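Local coordinates for protein exoglucanase A (Cellulomonas fimi, PDB 7CBD) that hydrolyses beta-1,4-glucosidic linkages of cellulose with inversion of anomeric configuration, releasing cellobiose from the non-reducing chain ends, here represented by its family 6 catalytic domain, at residues P19-A22 with A23-A27; Q414-E417 with E418-V421. One frame throughout, in Å; residues are numbered along the deposited sequence.

Contact 1: residues P19-A22 with A23-A27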
ATOM      1  N   PRO A  19      -4.701 -16.087  -7.810  1.00  7.41           N
ATOM      2  CA  PRO A  19      -4.436 -16.710  -9.119  1.00  7.74           C
ATOM      3  C   PRO A  19      -4.751 -15.810 -10.297  1.00  7.66           C
ATOM      4  O   PRO A  19      -4.169 -15.999 -11.374  1.00  8.12           O
ATOM      5  CB  PRO A  19      -5.325 -17.959  -9.107  1.00  9.32           C
ATOM      6  CG  PRO A  19      -6.434 -17.601  -8.181  1.00 10.16           C
ATOM      7  CD  PRO A  19      -5.840 -16.711  -7.116  1.00  8.54           C
ATOM      8  N   THR A  20      -5.654 -14.839 -10.134  1.00  7.27           N
ATOM      9  CA  THR A  20      -5.963 -13.924 -11.228  1.00  7.08           C
ATOM     10  C   THR A  20      -4.789 -12.991 -11.492  1.00  6.99           C
ATOM     11  O   THR A  20      -4.377 -12.793 -12.645  1.00  7.93           O
ATOM     12  CB  THR A  20      -7.228 -13.137 -10.891  1.00  7.92           C
ATOM     13  OG1 THR A  20      -8.269 -14.056 -10.531  1.00  8.87           O
ATOM     14  CG2 THR A  20      -7.689 -12.286 -12.082  1.00  9.32           C
ATOM     15  N   TRP A  21      -4.216 -12.423 -10.428  1.00  7.01           N
ATOM     16  CA  TRP A  21      -3.030 -11.592 -10.594  1.00  7.38           C
ATOM     17  C   TRP A  21      -1.842 -12.430 -11.055  1.00  6.93           C
ATOM     18  O   TRP A  21      -1.079 -12.003 -11.931  1.00  7.40           O
ATOM     19  CB  TRP A  21      -2.725 -10.851  -9.292  1.00  7.72           C
ATOM     20  CG  TRP A  21      -1.436 -10.083  -9.325  1.00  6.74           C
ATOM     21  CD1 TRP A  21      -1.227  -8.831  -9.836  1.00  7.33           C
ATOM     22  CD2 TRP A  21      -0.176 -10.524  -8.812  1.00  6.82           C
ATOM     23  NE1 TRP A  21       0.097  -8.474  -9.678  1.00  7.05           N
ATOM     24  CE2 TRP A  21       0.760  -9.498  -9.052  1.00  6.76           C
ATOM     25  CE3 TRP A  21       0.257 -11.699  -8.182  1.00  7.00           C
ATOM     26  CZ2 TRP A  21       2.097  -9.604  -8.668  1.00  7.08           C
ATOM     27  CZ3 TRP A  21       1.581 -11.804  -7.808  1.00  7.90           C
ATOM     28  CH2 TRP A  21       2.487 -10.764  -8.054  1.00  7.15           C
ATOM     29  N   ALA A  22      -1.696 -13.644 -10.518  1.00  7.22           N
ATOM     30  CA  ALA A  22      -0.616 -14.512 -10.969  1.00  7.52           C
ATOM     31  C   ALA A  22      -0.710 -14.763 -12.469  1.00  7.18           C
ATOM     32  O   ALA A  22       0.310 -14.757 -13.171  1.00  8.28           O
ATOM     33  CB  ALA A  22      -0.644 -15.832 -10.200  1.00  8.86           C
ATOM     34  N   ALA A  23      -1.925 -14.984 -12.979  1.00  7.70           N
ATOM     35  CA  ALA A  23      -2.093 -15.202 -14.414  1.00  7.55           C
ATOM     36  C   ALA A  23      -1.704 -13.959 -15.207  1.00  7.66           C
ATOM     37  O   ALA A  23      -1.079 -14.058 -16.271  1.00  8.38           O
ATOM     38  CB  ALA A  23      -3.528 -15.635 -14.721  1.00  9.52           C
ATOM     39  N   SER A  24      -2.049 -12.769 -14.700  1.00  7.59           N
ATOM     40  CA  SER A  24      -1.629 -11.536 -15.363  1.00  8.80           C
ATOM     41  C   SER A  24      -0.110 -11.428 -15.408  1.00  7.95           C
ATOM     42  O   SER A  24       0.462 -11.022 -16.427  1.00  7.76           O
ATOM     43  CB  SER A  24      -2.228 -10.332 -14.642  1.00 10.15           C
ATOM     44  OG  SER A  24      -3.640 -10.378 -14.701  1.00 10.15           O
ATOM     45  N   VAL A  25       0.564 -11.789 -14.315  1.00  7.60           N
ATOM     46  CA  VAL A  25       2.021 -11.731 -14.295  1.00  6.96           C
ATOM     47  C   VAL A  25       2.604 -12.738 -15.277  1.00  6.50           C
ATOM     48  O   VAL A  25       3.520 -12.423 -16.046  1.00  7.42           O
ATOM     49  CB  VAL A  25       2.553 -11.956 -12.869  1.00  7.42           C
ATOM     50  CG1 VAL A  25       4.070 -12.059 -12.892  1.00  7.13           C
ATOM     51  CG2 VAL A  25       2.096 -10.844 -11.946  1.00  7.96           C
ATOM     52  N   ASN A  26       2.084 -13.966 -15.272  1.00  7.12           N
ATOM     53  CA  ASN A  26       2.599 -14.976 -16.193  1.00  8.01           C
ATOM     54  C   ASN A  26       2.363 -14.589 -17.652  1.00  7.48           C
ATOM     55  O   ASN A  26       3.188 -14.901 -18.518  1.00  8.67           O
ATOM     56  CB  ASN A  26       1.998 -16.346 -15.872  1.00  8.72           C
ATOM     57  CG  ASN A  26       2.615 -16.977 -14.636  1.00  9.34           C
ATOM     58  OD1 ASN A  26       3.802 -16.806 -14.364  1.00 10.50           O
ATOM     59  ND2 ASN A  26       1.810 -17.715 -13.885  1.00 10.21           N
ATOM     60  N   ALA A  27       1.243 -13.927 -17.953  1.00  7.61           N
ATOM     61  CA  ALA A  27       1.033 -13.438 -19.311  1.00  8.05           C
ATOM     62  C   ALA A  27       2.074 -12.387 -19.673  1.00  7.67           C
ATOM     63  O   ALA A  27       2.629 -12.401 -20.779  1.00  8.50           O
ATOM     64  CB  ALA A  27      -0.387 -12.893 -19.464  1.00  9.41           C
TER
HETATM   65  O   HOH W   1      -5.683 -12.741 -15.159  1.00 13.02           O
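The indole of Trp21 carries one methyl of Val25, one helical turn further on, over a face of its six-membered ring. Val25 CG2 sits 3.6 Å from the centroid of that ring, 21° off the normal, which meets the geometry of a CH-pi contact; it is displaced toward the rim, and its closest ring atoms are Trp21 CE2 and CZ2, both at 3.5 Å. Both torsions serve this overlap. Trp21 holds CG opposite its own backbone N (chi1 174°), and a chi2 of 83° turns the indole so that a face meets the methyl, while Val25 keeps CG2 beside its backbone N. The polar corner of the indole is engaged as well: Trp21 NE1 gives a hydrogen bond to the carbonyl of Pro367, which helps to fix the rotation of the ring, and Val45 of helix 36-45 also touches this side chain.

Beneath the pair runs regular i to i+4 bonding. Ala23 N to Pro19 O, Val25 N to Trp21 O and the fairly straight Asn26 N to Ala22 O all measure 2.9 Å. The carbonyl of Thr20 has two partners, since it accepts from Ser24 N at 3.1 Å and from a water at 2.8 Å, and that water is also hydrogen-bonded to Ser24 OG. At the start of the helix, Asn18 OD1 accepts from Thr20 N. Repeated i to i+4 bonds with an i, i+4 aromatic-aliphatic pair are the pattern of the first turns of an amphipathic alpha-helix, here helix 19-30 of the family 6 catalytic domain.

Contact 2: residues Q414-E417 with E418-V421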
ATOM      1  N   GLN A 414      -5.706  -1.582 -13.828  0.60  9.88           N
ATOM      2  CA  GLN A 414      -5.425  -2.218 -15.103  0.60 10.03           C
ATOM      3  C   GLN A 414      -3.935  -2.518 -15.238  0.60  9.21           C
ATOM      4  O   GLN A 414      -3.084  -1.871 -14.618  0.60  8.73           O
ATOM      5  CB  GLN A 414      -5.890  -1.321 -16.250  0.60 11.02           C
ATOM      6  CG  GLN A 414      -7.392  -1.083 -16.262  0.60 12.23           C
ATOM      7  CD  GLN A 414      -8.171  -2.363 -16.482  0.60 13.92           C
ATOM      8  OE1 GLN A 414      -8.019  -3.024 -17.507  0.60 15.95           O
ATOM      9  NE2 GLN A 414      -9.010  -2.721 -15.520  0.60 15.70           N
ATOM     10  N   TRP A 415      -3.623  -3.515 -16.067  1.00  9.69           N
ATOM     11  CA  TRP A 415      -2.238  -3.935 -16.240  1.00 10.29           C
ATOM     12  C   TRP A 415      -1.437  -2.863 -16.966  1.00  9.73           C
ATOM     13  O   TRP A 415      -1.842  -2.376 -18.029  1.00 10.27           O
ATOM     14  CB  TRP A 415      -2.163  -5.243 -17.022  1.00 10.73           C
ATOM     15  CG  TRP A 415      -0.793  -5.788 -16.964  1.00 10.96           C
ATOM     16  CD1 TRP A 415       0.166  -5.722 -17.936  1.00 11.94           C
ATOM     17  CD2 TRP A 415      -0.185  -6.425 -15.840  1.00  8.90           C
ATOM     18  NE1 TRP A 415       1.326  -6.299 -17.489  1.00 12.76           N
ATOM     19  CE2 TRP A 415       1.137  -6.737 -16.204  1.00  9.98           C
ATOM     20  CE3 TRP A 415      -0.635  -6.774 -14.558  1.00  9.37           C
ATOM     21  CZ2 TRP A 415       2.011  -7.378 -15.343  1.00 10.72           C
ATOM     22  CZ3 TRP A 415       0.239  -7.414 -13.705  1.00  9.70           C
ATOM     23  CH2 TRP A 415       1.547  -7.713 -14.104  1.00  9.67           C
ATOM     24  N   PHE A 416      -0.287  -2.510 -16.403  1.00  8.83           N
ATOM     25  CA  PHE A 416       0.558  -1.433 -16.913  1.00  9.04           C
ATOM     26  C   PHE A 416       1.861  -2.072 -17.390  1.00  8.66           C
ATOM     27  O   PHE A 416       2.798  -2.265 -16.613  1.00  8.65           O
ATOM     28  CB  PHE A 416       0.786  -0.426 -15.789  1.00  9.21           C
ATOM     29  CG  PHE A 416       1.324   0.908 -16.243  1.00  8.27           C
ATOM     30  CD1 PHE A 416       1.330   1.978 -15.363  1.00  8.41           C
ATOM     31  CD2 PHE A 416       1.824   1.102 -17.527  1.00  8.59           C
ATOM     32  CE1 PHE A 416       1.828   3.210 -15.743  1.00  8.07           C
ATOM     33  CE2 PHE A 416       2.323   2.348 -17.916  1.00  8.97           C
ATOM     34  CZ  PHE A 416       2.323   3.398 -17.027  1.00  9.05           C
ATOM     35  N   GLU A 417       1.917  -2.368 -18.693  1.00  9.76           N
ATOM     36  CA  GLU A 417       2.969  -3.212 -19.254  1.00  9.98           C
ATOM     37  C   GLU A 417       4.365  -2.665 -18.976  1.00  9.99           C
ATOM     38  O   GLU A 417       5.225  -3.371 -18.432  1.00  9.36           O
ATOM     39  CB  GLU A 417       2.747  -3.357 -20.757  1.00 10.38           C
ATOM     40  CG  GLU A 417       3.655  -4.386 -21.420  1.00 10.49           C
ATOM     41  CD  GLU A 417       3.185  -5.815 -21.207  1.00  9.94           C
ATOM     42  OE1 GLU A 417       2.147  -6.007 -20.539  1.00 11.56           O
ATOM     43  OE2 GLU A 417       3.846  -6.750 -21.705  1.00 10.34           O
ATOM     44  N   GLU A 418       4.605  -1.407 -19.364  0.61 10.35           N
ATOM     45  CA  GLU A 418       5.933  -0.815 -19.231  0.61 11.17           C
ATOM     46  C   GLU A 418       6.321  -0.671 -17.771  0.61  9.39           C
ATOM     47  O   GLU A 418       7.482  -0.894 -17.402  0.61  9.52           O
ATOM     48  CB  GLU A 418       5.961   0.556 -19.906  0.61 13.57           C
ATOM     49  CG  GLU A 418       5.634   0.529 -21.381  0.61 15.78           C
ATOM     50  CD  GLU A 418       4.220   0.970 -21.663  0.61 16.49           C
ATOM     51  OE1 GLU A 418       3.297   0.466 -20.984  0.61 14.79           O
ATOM     52  OE2 GLU A 418       4.043   1.824 -22.559  0.61 19.04           O
ATOM     53  N   GLN A 419       5.358  -0.291 -16.932  1.00  8.76           N
ATOM     54  CA  GLN A 419       5.634  -0.122 -15.516  1.00  7.51           C
ATOM     55  C   GLN A 419       6.048  -1.440 -14.879  1.00  7.37           C
ATOM     56  O   GLN A 419       6.987  -1.476 -14.078  1.00  8.03           O
ATOM     57  CB  GLN A 419       4.406   0.446 -14.821  1.00  7.09           C
ATOM     58  CG  GLN A 419       4.605   0.683 -13.341  1.00  8.30           C
ATOM     59  CD  GLN A 419       3.324   1.105 -12.669  1.00  7.86           C
ATOM     60  OE1 GLN A 419       2.340   0.367 -12.687  1.00  8.36           O
ATOM     61  NE2 GLN A 419       3.314   2.308 -12.094  1.00  8.50           N
ATOM     62  N   PHE A 420       5.378  -2.541 -15.234  1.00  7.73           N
ATOM     63  CA  PHE A 420       5.768  -3.823 -14.657  1.00  7.16           C
ATOM     64  C   PHE A 420       7.171  -4.225 -15.092  1.00  7.12           C
ATOM     65  O   PHE A 420       7.935  -4.765 -14.288  1.00  8.13           O
ATOM     66  CB  PHE A 420       4.765  -4.923 -14.989  1.00  8.60           C
ATOM     67  CG  PHE A 420       5.013  -6.201 -14.232  1.00  7.24           C
ATOM     68  CD1 PHE A 420       4.889  -6.242 -12.847  1.00  7.89           C
ATOM     69  CD2 PHE A 420       5.383  -7.357 -14.893  1.00  7.18           C
ATOM     70  CE1 PHE A 420       5.114  -7.405 -12.148  1.00  8.08           C
ATOM     71  CE2 PHE A 420       5.609  -8.531 -14.189  1.00  7.07           C
ATOM     72  CZ  PHE A 420       5.472  -8.554 -12.819  1.00  7.51           C
ATOM     73  N   VAL A 421       7.527  -3.973 -16.354  1.00  8.05           N
ATOM     74  CA  VAL A 421       8.892  -4.239 -16.802  1.00  7.37           C
ATOM     75  C   VAL A 421       9.890  -3.499 -15.919  1.00  7.13           C
ATOM     76  O   VAL A 421      10.863  -4.080 -15.421  1.00  8.21           O
ATOM     77  CB  VAL A 421       9.044  -3.866 -18.286  1.00  8.53           C
ATOM     78  CG1 VAL A 421      10.512  -3.808 -18.689  1.00  9.93           C
ATOM     79  CG2 VAL A 421       8.290  -4.852 -19.155  1.00  8.79           C
TER
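The chain passes from an extended course at Trp415 and Phe416 into helix 417-425, with Phe416 as N-cap residue and Phe420 N bonded to Phe416 O at 2.9 Å. A second turn bond, Val421 N to Glu417 O at 3.2 Å, continues the helix. Over one face of the Phe416 ring lies the aliphatic root of Gln419: its CB is 3.6 Å from the ring centroid, a CH-pi contact. The rest of Gln419 runs on in extended form, bringing OE1 to 3.3 Å from Phe416 CD1, while NE2 is hydrogen-bonded to Asn336 OD1. In one of the two conformers of Glu418, and so only tentatively, OE1 approaches the same ring at its edge, 3.7 Å from Phe416 CE2, with the carboxylate turned 84° from the ring plane.

Trp415 instead meets Phe420. The benzo edge of its indole is directed at a face of Phe420, Trp415 CZ2 standing 3.4 Å from Phe420 CD2, and the planes are inclined at 57°, an oblique aromatic pair. Glu417 bends at chi2 (79°), and OE1 forms a salt bridge with Arg31, whose side-chain neighbour is Trp415. An N-cap residue whose carbonyl accepts the first i to i+4 bond marks a helix N-terminus, here that of the last helix, 417-425, of the catalytic domain, where aromatic side chains of the preceding loop also lie against the first turn.

Overall arrangement
Contact 1 and contact 2 lie far apart in sequence, yet their centres are 12 Å apart and their side chains touch. Val25 joins them: its CG2, the methyl over Trp21, is 3.8 Å from Trp415 CH2, and its CG1 is 3.8 Å from Phe420 CZ. Ser24 CB adds 3.9 Å to Trp415 CE3. Helix 19-30 thus packs against the entry to helix 417-425, and helix 36-45 touches side chains of both contacts. Contact 2 is nearer the predicted nucleophile Asp371, with the side chain of Gln419 about 5 Å from that of Asp371, against about 11 Å for Trp21. Backbone hydrogen bonds of Gln414 with Ser370 and of Phe416 with Gly368 tie contact 2 to the segment just before Asp371.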